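Local coordinates for aromatic amino acid aminotransferase I (Candida albicans WO-1, PDB 6HNU), which probably transfers the amino group of aromatic L-amino acids to 2-oxoglutarate, with pyridoxal 5'-phosphate as cofactor, at residues S147-F152 against D157-E162. Residues are numbered along the deposited sequence; the frame is centred on the assembly and turned at random.
Sequences STLRTF and DTILVE
In the last turns of the helix that sets L149 against I159, the carbonyl O of S147 is gripped twice by T151: its OG1 lies 2.7 Å from S147 O, at a C=O...donor angle of 145° and tilted well out of the carbonyl plane, while T151 N gives the same oxygen a weak helical bond. Held in this way, T151 lays CG2 over the centre of the F152 ring, 3.8 Å above its plane; the methyl CG2 of T148 meets the ring in plane, at its edge. The end of the F152 side chain leads away from strand 158-162 and packs on Y321 of helix 315-327 and F209 of strand 209-212.

The apolar contact is made by two branch ends, L149 CD2 and I159 CD1, 4.1 Å apart, with the side chains crossing at roughly a right angle. I159 points CB at the helix and takes a chi1 of 63°, CG1 lying between the backbone N and the carbonyl carbon; the extended second torsion then carries CD1 out to the leucine. F209, on the neighbouring parallel strand, touches I159 beside it and T148 and F152 of the helix.

Helix 141-152 is the connection of a beta-alpha-beta crossover in the large domain of a class I aminotransferase, joining the edge strand 133-138 to parallel strand 158-162, which lies inside the central sheet, between strands 209-212 and 179-186. Its opening turn holds T142, which binds the cofactor; the side chain of L149 lies about 10 Å from that of T142.

Where the helix ends and the loop leads into the strand, F152 O and D157 OD2 stand 4.1 Å apart, each with a donor of its own: K208 NZ for the carbonyl, S154 N for the carboxylate. On another side of the helix, R150 NH2 forms a salt bridge with D146 of the second subunit.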
loop_
_atom_site.group_PDB
_atom_site.type_symbol
_atom_site.label_atom_id
_atom_site.label_comp_id
_atom_site.label_asym_id
_atom_site.label_seq_id
_atom_site.Cartn_x
_atom_site.Cartn_y
_atom_site.Cartn_z
ATOM N N SER B 147 8.295 -5.359 -0.210
ATOM C CA SER B 147 8.731 -5.175 -1.628
ATOM C C SER B 147 10.195 -5.539 -1.813
ATOM O O SER B 147 10.501 -6.121 -2.888
ATOM C CB SER B 147 8.453 -3.785 -2.148
ATOM O OG SER B 147 7.054 -3.531 -2.070
ATOM N N THR B 148 11.068 -5.259 -0.825
ATOM C CA THR B 148 12.500 -5.653 -0.858
ATOM C C THR B 148 12.606 -7.181 -0.955
ATOM O O THR B 148 13.372 -7.683 -1.795
ATOM C CB THR B 148 13.246 -5.102 0.363
ATOM O OG1 THR B 148 13.104 -3.670 0.326
ATOM C CG2 THR B 148 14.686 -5.556 0.407
ATOM N N LEU B 149 11.909 -7.895 -0.085
ATOM C CA LEU B 149 11.939 -9.372 -0.090
ATOM C C LEU B 149 11.421 -9.859 -1.447
ATOM O O LEU B 149 12.022 -10.780 -2.024
ATOM C CB LEU B 149 11.059 -9.876 1.049
ATOM C CG LEU B 149 11.641 -9.767 2.456
ATOM C CD1 LEU B 149 10.531 -9.869 3.467
ATOM C CD2 LEU B 149 12.677 -10.845 2.680
ATOM N N ARG B 150 10.427 -9.187 -2.036
ATOM C CA ARG B 150 9.878 -9.683 -3.334
ATOM C C ARG B 150 10.819 -9.408 -4.507
ATOM O O ARG B 150 10.651 -10.101 -5.534
ATOM C CB ARG B 150 8.472 -9.134 -3.593
ATOM C CG ARG B 150 7.467 -9.566 -2.544
ATOM C CD ARG B 150 6.156 -8.798 -2.607
ATOM N NE ARG B 150 5.308 -9.364 -3.630
ATOM C CZ ARG B 150 4.078 -8.947 -3.940
ATOM N NH1 ARG B 150 3.399 -9.600 -4.850
ATOM N NH2 ARG B 150 3.535 -7.898 -3.339
ATOM N N THR B 151 11.695 -8.411 -4.400
ATOM C CA THR B 151 12.631 -7.954 -5.449
ATOM C C THR B 151 13.907 -8.809 -5.413
ATOM O O THR B 151 14.380 -9.163 -6.491
ATOM C CB THR B 151 12.912 -6.466 -5.259
ATOM O OG1 THR B 151 11.640 -5.820 -5.370
ATOM C CG2 THR B 151 13.937 -5.916 -6.223
ATOM N N PHE B 152 14.416 -9.178 -4.222
ATOM C CA PHE B 152 15.762 -9.809 -4.104
ATOM C C PHE B 152 15.705 -11.276 -3.659
ATOM O O PHE B 152 16.759 -11.898 -3.671
ATOM C CB PHE B 152 16.636 -8.995 -3.165
ATOM C CG PHE B 152 16.901 -7.605 -3.662
ATOM C CD1 PHE B 152 17.611 -7.396 -4.828
ATOM C CD2 PHE B 152 16.393 -6.507 -2.995
ATOM C CE1 PHE B 152 17.876 -6.111 -5.285
ATOM C CE2 PHE B 152 16.626 -5.229 -3.470
ATOM C CZ PHE B 152 17.361 -5.030 -4.614
ATOM N N ASP B 157 15.514 -18.931 -0.372
ATOM C CA ASP B 157 16.715 -18.059 -0.277
ATOM C C ASP B 157 16.955 -17.710 1.204
ATOM O O ASP B 157 16.064 -17.894 2.055
ATOM C CB ASP B 157 16.609 -16.779 -1.117
ATOM C CG ASP B 157 16.720 -16.944 -2.624
ATOM O OD1 ASP B 157 17.134 -18.025 -3.080
ATOM O OD2 ASP B 157 16.418 -15.948 -3.341
ATOM N N THR B 158 18.151 -17.234 1.509
ATOM C CA THR B 158 18.543 -16.757 2.851
ATOM C C THR B 158 18.818 -15.263 2.813
ATOM O O THR B 158 19.484 -14.769 1.858
ATOM C CB THR B 158 19.770 -17.526 3.365
ATOM O OG1 THR B 158 19.308 -18.855 3.577
ATOM C CG2 THR B 158 20.313 -16.992 4.673
ATOM N N ILE B 159 18.394 -14.598 3.876
ATOM C CA ILE B 159 18.895 -13.242 4.261
ATOM C C ILE B 159 19.557 -13.309 5.637
ATOM O O ILE B 159 19.219 -14.223 6.452
ATOM C CB ILE B 159 17.757 -12.210 4.226
ATOM C CG1 ILE B 159 16.646 -12.520 5.230
ATOM C CG2 ILE B 159 17.254 -12.130 2.806
ATOM C CD1 ILE B 159 15.707 -11.353 5.469
ATOM N N LEU B 160 20.459 -12.363 5.905
ATOM C CA LEU B 160 21.017 -12.182 7.252
ATOM C C LEU B 160 20.191 -11.097 7.933
ATOM O O LEU B 160 19.881 -10.065 7.255
ATOM C CB LEU B 160 22.497 -11.806 7.178
ATOM C CG LEU B 160 23.374 -12.765 6.360
ATOM C CD1 LEU B 160 24.769 -12.211 6.258
ATOM C CD2 LEU B 160 23.369 -14.132 7.004
ATOM N N VAL B 161 19.848 -11.345 9.198
ATOM C CA VAL B 161 19.122 -10.384 10.077
ATOM C C VAL B 161 19.888 -10.272 11.389
ATOM O O VAL B 161 20.583 -11.234 11.743
ATOM C CB VAL B 161 17.654 -10.774 10.315
ATOM C CG1 VAL B 161 16.864 -10.931 9.008
ATOM C CG2 VAL B 161 17.529 -12.050 11.149
ATOM N N GLU B 162 19.711 -9.147 12.099
ATOM C CA GLU B 162 20.181 -8.961 13.485
ATOM C C GLU B 162 19.563 -10.070 14.349
ATOM O O GLU B 162 18.376 -10.380 14.178
ATOM C CB GLU B 162 19.897 -7.533 13.951
ATOM C CG GLU B 162 20.780 -6.560 13.195
ATOM C CD GLU B 162 20.294 -5.133 13.048
ATOM O OE1 GLU B 162 19.080 -4.929 12.925
ATOM O OE2 GLU B 162 21.171 -4.254 12.963
#